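Local coordinates for TRAP-type C4-dicarboxylate:H+ symport system substrate-binding component DctP (Shewanella oneidensis, PDB 4MX6), which binds succinate in the periplasm and probably hands C4-dicarboxylates of this kind to a TRAP-type membrane transporter, at residues 38-43 against 73-78; 86-91 against 105-110; 111-116 against 183-188. One frame throughout, in Å; residues are numbered along the deposited sequence.

Contact 1: 38-43 against 73-78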
loop_
_atom_site.group_PDB
_atom_site.type_symbol
_atom_site.label_atom_id
_atom_site.label_comp_id
_atom_site.label_asym_id
_atom_site.label_seq_id
_atom_site.Cartn_x
_atom_site.Cartn_y
_atom_site.Cartn_z
ATOM N N GLU A 38 19.139 -14.146 13.016
ATOM C CA GLU A 38 18.699 -13.659 11.715
ATOM C C GLU A 38 17.260 -13.186 11.779
ATOM O O GLU A 38 16.361 -13.926 12.190
ATOM C CB GLU A 38 18.838 -14.735 10.639
ATOM C CG GLU A 38 18.432 -14.249 9.238
ATOM C CD GLU A 38 18.482 -15.337 8.185
ATOM O OE1 GLU A 38 18.549 -16.526 8.559
ATOM O OE2 GLU A 38 18.468 -15.006 6.976
ATOM N N ILE A 39 17.064 -11.943 11.364
ATOM C CA ILE A 39 15.756 -11.335 11.228
ATOM C C ILE A 39 15.434 -11.254 9.739
ATOM O O ILE A 39 16.193 -10.661 8.985
ATOM C CB ILE A 39 15.778 -9.913 11.811
ATOM C CG1 ILE A 39 15.983 -9.939 13.327
ATOM C CG2 ILE A 39 14.501 -9.191 11.481
ATOM C CD1 ILE A 39 16.226 -8.564 13.917
ATOM N N LYS A 40 14.344 -11.885 9.309
ATOM C CA LYS A 40 13.947 -11.838 7.901
ATOM C C LYS A 40 12.849 -10.804 7.677
ATOM O O LYS A 40 11.899 -10.731 8.461
ATOM C CB LYS A 40 13.461 -13.209 7.438
ATOM C CG LYS A 40 14.514 -14.281 7.530
ATOM C CD LYS A 40 14.030 -15.615 6.971
ATOM C CE LYS A 40 15.017 -16.727 7.280
ATOM N NZ LYS A 40 14.651 -17.996 6.627
ATOM N N PHE A 41 13.006 -10.012 6.610
ATOM C CA PHE A 41 12.048 -8.980 6.206
ATOM C C PHE A 41 11.727 -9.271 4.748
ATOM O O PHE A 41 12.603 -9.155 3.884
ATOM C CB PHE A 41 12.689 -7.602 6.357
ATOM C CG PHE A 41 11.722 -6.432 6.280
ATOM C CD1 PHE A 41 10.626 -6.412 5.433
ATOM C CD2 PHE A 41 11.939 -5.336 7.068
ATOM C CE1 PHE A 41 9.773 -5.319 5.400
ATOM C CE2 PHE A 41 11.087 -4.249 7.040
ATOM C CZ PHE A 41 10.018 -4.243 6.188
ATOM N N SER A 42 10.501 -9.693 4.457
ATOM C CA SER A 42 10.116 -9.939 3.074
ATOM C C SER A 42 9.112 -8.907 2.604
ATOM O O SER A 42 8.337 -8.377 3.393
ATOM C CB SER A 42 9.560 -11.356 2.889
ATOM O OG SER A 42 8.359 -11.584 3.609
ATOM N N HIS A 43 9.127 -8.638 1.306
ATOM C CA HIS A 43 8.137 -7.778 0.691
ATOM C C HIS A 43 8.004 -8.078 -0.800
ATOM O O HIS A 43 8.751 -8.905 -1.356
ATOM C CB HIS A 43 8.464 -6.304 0.979
ATOM C CG HIS A 43 9.719 -5.802 0.339
ATOM N ND1 HIS A 43 9.764 -5.456 -0.993
ATOM C CD2 HIS A 43 10.957 -5.572 0.845
ATOM C CE1 HIS A 43 10.982 -5.026 -1.275
ATOM N NE2 HIS A 43 11.725 -5.089 -0.182
ATOM N N SER A 73 17.979 -10.024 6.930
ATOM C CA SER A 73 17.945 -10.479 5.548
ATOM C C SER A 73 16.694 -9.929 4.885
ATOM O O SER A 73 15.590 -10.124 5.388
ATOM C CB SER A 73 17.955 -12.005 5.476
ATOM O OG SER A 73 19.150 -12.516 6.034
ATOM N N VAL A 74 16.880 -9.248 3.760
ATOM C CA VAL A 74 15.778 -8.614 3.053
ATOM C C VAL A 74 15.498 -9.365 1.756
ATOM O O VAL A 74 16.405 -9.642 0.976
ATOM C CB VAL A 74 16.102 -7.132 2.748
ATOM C CG1 VAL A 74 14.998 -6.485 1.929
ATOM C CG2 VAL A 74 16.323 -6.350 4.041
ATOM N N PHE A 75 14.215 -9.656 1.516
ATOM C CA PHE A 75 13.781 -10.449 0.373
ATOM C C PHE A 75 12.738 -9.663 -0.409
ATOM O O PHE A 75 11.551 -9.703 -0.074
ATOM C CB PHE A 75 13.186 -11.783 0.847
ATOM C CG PHE A 75 14.123 -12.594 1.695
ATOM C CD1 PHE A 75 14.168 -12.414 3.071
ATOM C CD2 PHE A 75 14.957 -13.542 1.127
ATOM C CE1 PHE A 75 15.031 -13.153 3.855
ATOM C CE2 PHE A 75 15.829 -14.285 1.921
ATOM C CZ PHE A 75 15.856 -14.081 3.277
ATOM N N PRO A 76 13.162 -8.914 -1.442
ATOM C CA PRO A 76 12.230 -8.090 -2.220
ATOM C C PRO A 76 11.506 -8.915 -3.286
ATOM O O PRO A 76 11.798 -10.109 -3.456
ATOM C CB PRO A 76 13.168 -7.086 -2.894
ATOM C CG PRO A 76 14.408 -7.906 -3.170
ATOM C CD PRO A 76 14.548 -8.788 -1.938
ATOM N N ASN A 77 10.574 -8.289 -3.993
ATOM C CA ASN A 77 10.018 -8.871 -5.219
ATOM C C ASN A 77 9.347 -10.228 -5.032
ATOM O O ASN A 77 9.336 -11.034 -5.962
ATOM C CB ASN A 77 11.126 -9.072 -6.267
ATOM C CG ASN A 77 11.717 -7.788 -6.752
ATOM O OD1 ASN A 77 10.994 -6.921 -7.226
ATOM N ND2 ASN A 77 13.046 -7.662 -6.673
ATOM N N SER A 78 8.785 -10.474 -3.856
ATOM C CA SER A 78 8.096 -11.732 -3.568
ATOM C C SER A 78 9.037 -12.940 -3.657
ATOM O O SER A 78 8.585 -14.074 -3.828
ATOM C CB SER A 78 6.888 -11.949 -4.503
ATOM O OG SER A 78 5.949 -10.892 -4.410
#

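Contact 2: 86-91 against 105-110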
loop_
_atom_site.group_PDB
_atom_site.type_symbol
_atom_site.label_atom_id
_atom_site.label_comp_id
_atom_site.label_asym_id
_atom_site.label_seq_id
_atom_site.Cartn_x
_atom_site.Cartn_y
_atom_site.Cartn_z
ATOM N N GLU A 86 2.269 -14.079 2.953
ATOM C CA GLU A 86 3.204 -13.419 3.850
ATOM C C GLU A 86 2.691 -13.299 5.287
ATOM O O GLU A 86 3.486 -13.430 6.216
ATOM C CB GLU A 86 3.636 -12.062 3.292
ATOM C CG GLU A 86 2.546 -11.010 3.231
ATOM C CD GLU A 86 3.046 -9.656 2.735
ATOM O OE1 GLU A 86 4.282 -9.424 2.646
ATOM O OE2 GLU A 86 2.181 -8.802 2.419
ATOM N N LEU A 87 1.396 -13.048 5.495
ATOM C CA LEU A 87 0.910 -12.889 6.863
ATOM C C LEU A 87 0.867 -14.250 7.576
ATOM O O LEU A 87 1.205 -14.340 8.761
ATOM C CB LEU A 87 -0.450 -12.169 6.914
ATOM C CG LEU A 87 -0.363 -10.661 6.629
ATOM C CD1 LEU A 87 -1.743 -10.034 6.628
ATOM C CD2 LEU A 87 0.515 -9.937 7.636
ATOM N N ALA A 88 0.487 -15.310 6.866
ATOM C CA ALA A 88 0.575 -16.645 7.440
ATOM C C ALA A 88 2.030 -16.962 7.824
ATOM O O ALA A 88 2.290 -17.475 8.919
ATOM C CB ALA A 88 0.033 -17.677 6.480
ATOM N N ALA A 89 2.974 -16.636 6.945
ATOM C CA ALA A 89 4.386 -16.851 7.237
ATOM C C ALA A 89 4.847 -16.068 8.475
ATOM O O ALA A 89 5.593 -16.589 9.306
ATOM C CB ALA A 89 5.224 -16.495 6.032
ATOM N N LEU A 90 4.405 -14.826 8.588
ATOM C CA LEU A 90 4.721 -13.993 9.744
ATOM C C LEU A 90 4.283 -14.681 11.040
ATOM O O LEU A 90 5.052 -14.783 12.010
ATOM C CB LEU A 90 4.032 -12.636 9.617
ATOM C CG LEU A 90 4.358 -11.674 10.748
ATOM C CD1 LEU A 90 5.777 -11.131 10.635
ATOM C CD2 LEU A 90 3.338 -10.554 10.751
ATOM N N LEU A 91 3.046 -15.162 11.064
ATOM C CA LEU A 91 2.497 -15.761 12.281
ATOM C C LEU A 91 3.139 -17.102 12.618
ATOM O O LEU A 91 3.172 -17.492 13.782
ATOM C CB LEU A 91 0.969 -15.866 12.195
ATOM C CG LEU A 91 0.297 -14.488 12.276
ATOM C CD1 LEU A 91 -1.172 -14.568 11.915
ATOM C CD2 LEU A 91 0.470 -13.871 13.667
ATOM N N PHE A 105 -5.397 -6.678 4.911
ATOM C CA PHE A 105 -5.536 -7.173 6.278
ATOM C C PHE A 105 -6.919 -7.727 6.633
ATOM O O PHE A 105 -7.163 -8.040 7.801
ATOM C CB PHE A 105 -5.157 -6.062 7.258
ATOM C CG PHE A 105 -3.674 -5.776 7.311
ATOM C CD1 PHE A 105 -2.826 -6.601 8.026
ATOM C CD2 PHE A 105 -3.129 -4.675 6.673
ATOM C CE1 PHE A 105 -1.462 -6.338 8.105
ATOM C CE2 PHE A 105 -1.764 -4.415 6.748
ATOM C CZ PHE A 105 -0.942 -5.240 7.479
ATOM N N GLU A 106 -7.813 -7.872 5.658
ATOM C CA GLU A 106 -9.207 -8.227 5.944
ATOM C C GLU A 106 -9.400 -9.563 6.658
ATOM O O GLU A 106 -10.423 -9.771 7.309
ATOM C CB GLU A 106 -10.068 -8.189 4.672
ATOM C CG GLU A 106 -10.289 -6.764 4.183
ATOM C CD GLU A 106 -11.083 -6.648 2.878
ATOM O OE1 GLU A 106 -11.351 -7.689 2.241
ATOM O OE2 GLU A 106 -11.425 -5.495 2.478
ATOM N N ARG A 107 -8.459 -10.486 6.521
ATOM C CA ARG A 107 -8.593 -11.745 7.234
ATOM C C ARG A 107 -8.394 -11.578 8.731
ATOM O O ARG A 107 -8.774 -12.454 9.499
ATOM C CB ARG A 107 -7.613 -12.791 6.728
ATOM C CG ARG A 107 -7.800 -14.104 7.467
ATOM C CD ARG A 107 -7.040 -15.227 6.838
ATOM N NE ARG A 107 -5.625 -14.912 6.777
ATOM C CZ ARG A 107 -4.734 -15.603 6.081
ATOM N NH1 ARG A 107 -5.120 -16.659 5.375
ATOM N NH2 ARG A 107 -3.461 -15.231 6.088
ATOM N N TYR A 108 -7.796 -10.464 9.140
ATOM C CA TYR A 108 -7.430 -10.250 10.542
ATOM C C TYR A 108 -8.209 -9.122 11.226
ATOM O O TYR A 108 -8.405 -9.154 12.438
ATOM C CB TYR A 108 -5.914 -10.034 10.659
ATOM C CG TYR A 108 -5.148 -11.232 10.167
ATOM C CD1 TYR A 108 -4.970 -12.345 10.976
ATOM C CD2 TYR A 108 -4.629 -11.272 8.886
ATOM C CE1 TYR A 108 -4.294 -13.461 10.517
ATOM C CE2 TYR A 108 -3.956 -12.375 8.421
ATOM C CZ TYR A 108 -3.784 -13.469 9.237
ATOM O OH TYR A 108 -3.099 -14.572 8.756
ATOM N N THR A 109 -8.650 -8.133 10.452
ATOM C CA THR A 109 -9.519 -7.072 10.965
ATOM C C THR A 109 -10.283 -6.463 9.802
ATOM O O THR A 109 -9.804 -6.508 8.675
ATOM C CB THR A 109 -8.735 -5.947 11.697
ATOM O OG1 THR A 109 -9.649 -4.970 12.203
ATOM C CG2 THR A 109 -7.745 -5.240 10.781
ATOM N N LYS A 110 -11.457 -5.896 10.079
ATOM C CA LYS A 110 -12.186 -5.124 9.077
ATOM C C LYS A 110 -11.968 -3.622 9.270
ATOM O O LYS A 110 -12.445 -2.807 8.486
ATOM C CB LYS A 110 -13.680 -5.431 9.151
ATOM C CG LYS A 110 -14.023 -6.889 8.937
ATOM C CD LYS A 110 -13.671 -7.365 7.541
ATOM C CE LYS A 110 -14.075 -8.818 7.381
ATOM N NZ LYS A 110 -14.295 -9.185 5.970
#

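Contact 3: 111-116 against 183-188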
loop_
_atom_site.group_PDB
_atom_site.type_symbol
_atom_site.label_atom_id
_atom_site.label_comp_id
_atom_site.label_asym_id
_atom_site.label_seq_id
_atom_site.Cartn_x
_atom_site.Cartn_y
_atom_site.Cartn_z
ATOM N N ARG A 111 -11.251 -3.247 10.319
ATOM C CA ARG A 111 -11.129 -1.835 10.660
ATOM C C ARG A 111 -10.252 -1.046 9.684
ATOM O O ARG A 111 -10.491 0.153 9.457
ATOM C CB ARG A 111 -10.608 -1.686 12.086
ATOM C CG ARG A 111 -11.634 -2.106 13.142
ATOM C CD ARG A 111 -11.025 -2.176 14.540
ATOM N NE ARG A 111 -10.465 -0.893 14.957
ATOM C CZ ARG A 111 -9.708 -0.717 16.034
ATOM N NH1 ARG A 111 -9.388 -1.750 16.793
ATOM N NH2 ARG A 111 -9.235 0.489 16.328
ATOM N N LEU A 112 -9.255 -1.702 9.082
ATOM C CA LEU A 112 -8.333 -1.015 8.178
ATOM C C LEU A 112 -8.953 -0.713 6.814
ATOM O O LEU A 112 -8.368 0.035 6.029
ATOM C CB LEU A 112 -7.014 -1.790 8.037
ATOM C CG LEU A 112 -6.185 -1.792 9.328
ATOM C CD1 LEU A 112 -5.075 -2.820 9.265
ATOM C CD2 LEU A 112 -5.605 -0.413 9.589
ATOM N N GLN A 113 -10.145 -1.262 6.564
ATOM C CA GLN A 113 -10.879 -1.007 5.330
ATOM C C GLN A 113 -11.091 0.479 5.076
ATOM O O GLN A 113 -11.247 0.898 3.931
ATOM C CB GLN A 113 -12.234 -1.729 5.356
ATOM C CG GLN A 113 -12.094 -3.218 5.191
ATOM C CD GLN A 113 -13.415 -3.937 5.065
ATOM O OE1 GLN A 113 -13.570 -4.809 4.211
ATOM N NE2 GLN A 113 -14.377 -3.592 5.913
ATOM N N VAL A 114 -11.130 1.279 6.141
ATOM C CA VAL A 114 -11.280 2.718 5.994
ATOM C C VAL A 114 -10.257 3.297 5.008
ATOM O O VAL A 114 -10.582 4.189 4.228
ATOM C CB VAL A 114 -11.224 3.435 7.361
ATOM C CG1 VAL A 114 -9.875 3.268 8.047
ATOM C CG2 VAL A 114 -11.584 4.914 7.192
ATOM N N PHE A 115 -9.034 2.781 5.036
ATOM C CA PHE A 115 -7.982 3.317 4.193
ATOM C C PHE A 115 -8.223 3.123 2.697
ATOM O O PHE A 115 -7.626 3.829 1.888
ATOM C CB PHE A 115 -6.633 2.712 4.585
ATOM C CG PHE A 115 -6.035 3.306 5.831
ATOM C CD1 PHE A 115 -5.477 4.578 5.808
ATOM C CD2 PHE A 115 -5.993 2.575 7.015
ATOM C CE1 PHE A 115 -4.902 5.110 6.941
ATOM C CE2 PHE A 115 -5.414 3.108 8.153
ATOM C CZ PHE A 115 -4.868 4.378 8.113
ATOM N N ASP A 116 -9.062 2.155 2.329
ATOM C CA ASP A 116 -9.331 1.843 0.929
ATOM C C ASP A 116 -10.452 2.684 0.328
ATOM O O ASP A 116 -10.694 2.611 -0.867
ATOM C CB ASP A 116 -9.727 0.376 0.795
ATOM C CG ASP A 116 -8.550 -0.574 0.855
ATOM O OD1 ASP A 116 -7.405 -0.095 0.751
ATOM O OD2 ASP A 116 -8.787 -1.800 0.988
ATOM N N SER A 183 -8.954 -6.942 -1.566
ATOM C CA SER A 183 -9.777 -6.097 -0.713
ATOM C C SER A 183 -11.198 -6.045 -1.239
ATOM O O SER A 183 -11.427 -5.719 -2.400
ATOM C CB SER A 183 -9.219 -4.680 -0.716
ATOM O OG SER A 183 -10.193 -3.760 -0.254
ATOM N N ASP A 184 -12.160 -6.338 -0.374
ATOM C CA ASP A 184 -13.569 -6.171 -0.729
ATOM C C ASP A 184 -13.924 -4.708 -1.043
ATOM O O ASP A 184 -14.816 -4.438 -1.853
ATOM C CB ASP A 184 -14.480 -6.643 0.409
ATOM C CG ASP A 184 -14.468 -8.145 0.610
ATOM O OD1 ASP A 184 -14.136 -8.883 -0.336
ATOM O OD2 ASP A 184 -14.853 -8.584 1.721
ATOM N N VAL A 185 -13.271 -3.760 -0.372
ATOM C CA VAL A 185 -13.566 -2.357 -0.636
ATOM C C VAL A 185 -13.110 -2.000 -2.057
ATOM O O VAL A 185 -13.836 -1.316 -2.789
ATOM C CB VAL A 185 -12.891 -1.414 0.393
ATOM C CG1 VAL A 185 -13.120 0.037 0.004
ATOM C CG2 VAL A 185 -13.421 -1.666 1.803
ATOM N N LEU A 186 -11.918 -2.458 -2.452
ATOM C CA LEU A 186 -11.419 -2.127 -3.785
ATOM C C LEU A 186 -12.245 -2.818 -4.870
ATOM O O LEU A 186 -12.484 -2.247 -5.929
ATOM C CB LEU A 186 -9.925 -2.436 -3.903
ATOM C CG LEU A 186 -9.089 -1.673 -2.874
ATOM C CD1 LEU A 186 -7.631 -2.041 -3.034
ATOM C CD2 LEU A 186 -9.280 -0.164 -2.993
ATOM N N ALA A 187 -12.729 -4.028 -4.604
ATOM C CA ALA A 187 -13.642 -4.672 -5.545
ATOM C C ALA A 187 -14.904 -3.815 -5.691
ATOM O O ALA A 187 -15.387 -3.582 -6.801
ATOM C CB ALA A 187 -13.991 -6.071 -5.089
ATOM N N ALA A 188 -15.443 -3.347 -4.571
ATOM C CA ALA A 188 -16.650 -2.533 -4.590
ATOM C C ALA A 188 -16.435 -1.214 -5.334
ATOM O O ALA A 188 -17.338 -0.732 -6.030
ATOM C CB ALA A 188 -17.136 -2.277 -3.173
HETATM O O HOH W 1 -15.771 -6.871 3.881
#

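Contact 1: 38-43 against 73-78
H43 and P76 pack closely at the C-terminal end of two parallel strands. The proline lies across one face of the imidazole: P76 CA is 3.7 Å from the ring centroid, a CH-pi contact displaced toward the rim, and P76 CB reaches H43 CE1 at 3.4 Å. A first torsion of 67° sets the H43 ring between its own backbone N and carbonyl carbon and lays it against the proline.

Leading up to this corner, the axes of 38-42 and 73-75 approach to 4.7 Å in the parallel ladder of a beta-alpha-beta unit, with helix 50-65 as the crossover. The bonds pass alternately between the two strands: S73 N to I39 O, F41 N to S73 O, F75 N to F41 O and H43 N to F75 O. Beyond the last rung, S78 N closes on H43 O at 3.0 Å in the carbonyl plane, on a lone pair, so the turn after strand 70-75 stays bound to its neighbour. F41 and V74 occupy the face beneath helix 50-65, where F41 meets M54 and F58 and V74 meets A55.

The looser, solvent side is confined to the partly exposed K40, S73 and F75 and the exposed E38; S42, on the same face as K40, is buried against V95 and V98. K40 runs out extended, touching F75 CE1 with its CG at 3.9 Å before its amine leaves the contact. A chi1 of -178° carries E38 CG away from its backbone nitrogen, and the side chain reaches across to the neighbouring strand, where OE2 accepts from S73 OG at 2.7 Å, on the anti side of the carboxylate.

H43 ND1 accepts from V45 N, so the proton of a neutral ring would probably sit on NE2. With its face against P76, the imidazole is held from two directions beside K51, a succinate-binding residue.

Contact 2: 86-91 against 105-110
The Y108 ring is the main surface on the loop side of this contact, meeting L87 and L91 of helix 86-91. R107 CG lies over the centre of one face of the ring, while the two leucine methyl groups come in obliquely, L91 CD1 at 3.6 Å from Y108 CE1 and L87 CD1 at 3.7 Å from Y108 CE2. The second ring, that of F105, is also met obliquely: L87 CD1 lies 3.9 Å from F105 CD1. The guanidinium of R107 presents an edge to the helix, with L87 CB and A88 N near its plane.

The loop behind these rings is a type I beta turn over F105-Y108, which brings both aromatic groups to one side of a single helix. L87 is the shared partner: it and Y108 lie alongside each other and point opposite ways, whereas it crosses F105 at about a right angle. L87 CG is anti to its carbonyl carbon, chi1 -74°, and this sends CD1 into the angle between the two rings. One helical turn later, L91 points the same way and meets Y108 alone.

The apolar patch continues beyond the two segments. I148 of strand 148-158 touches both L91 and Y108, and M247 of strand 243-251 packs on F105, so helix and turn close over neighbouring strands. R107 marks the solvent side; a weak bond from its NH2 to Y108 OH is doubtful, because the position of that nitrogen is uncertain.

F105 follows K104, a succinate-binding residue, and its side chain lies about 10 Å from the bound succinate. The F105 carbonyl is gripped twice: F105 O accepts Y108 N at 2.8 Å and T109 N at 3.0 Å.

Contact 3: 111-116 against 183-188
This is a buried helix-capping and packing contact, in which D116 meets S183 at the start of helix 184-191. The loop before helix 124-132 curls through helical backbone angles at 111-116 and lays Q113 and D116 against the first turn of that helix.

S183 occupies the N-cap position. Its OG, anti to the backbone nitrogen with chi1 162°, accepts L186 N at 3.1 Å and donates to D116 OD2 at 2.7 Å. The hydroxyl meets that oxygen on its anti side, 33° out of the carboxylate plane. The other oxygen, D116 OD1, is bound by S103 OG, so both ends of this buried carboxylate have a hydroxyl partner.

Beside the polar link the packing is apolar. V185 straddles the loop with its two methyl groups: CG1 presses on D116 CB at 3.5 Å, and CG2 lies against Q113 CB at 3.7 Å. L186 crosses D116 at about a right angle, its CD2 being 3.9 Å from D116 CB. F322 of helix 305-326 touches both Q113 and V185.

At the outer margin a water sits 3.0 Å from Q113 OE1 and 2.9 Å from D184 OD2, placed to bridge them. Each side chain is also held elsewhere, Q113 NE2 by Q325 OE1 and D184 OD1 by a salt bridge to K199.

An alanine at D116 would keep the CB contact with V185 but would probably leave the hydroxyls of S183 and S103 without the carboxylate whose two oxygens they use, removing one of the bonds that fix the cap hydroxyl.

With E106 OE1 also accepting D184 N, two carboxylates lie by the positive end of the helix dipole, which would tend to stabilise their negative charge. The bonds from S183 OG and D184 N link the loop to the helix start.

In the fold
Contacts 1, 2 and 3 follow one another along the chain, each closing before the next opens. Contact 1 ends on strand 70-75, and helix 86-91 of contact 2 is the next regular element. Their centres are 17 Å apart, those of contacts 2 and 3 are 15 Å apart, and contacts 1 and 3 lie 26 Å apart on opposite sides of the chain's centre. The loop between helices 86-91 and 124-132 supplies both 105-110 and 111-116. Where contacts 2 and 3 meet, F105 packs on L112, and E106 accepts from D184 N at the start of helix 184-191. Each contact has a side chain, H43, F105 or L186, within about 10 Å of the succinate.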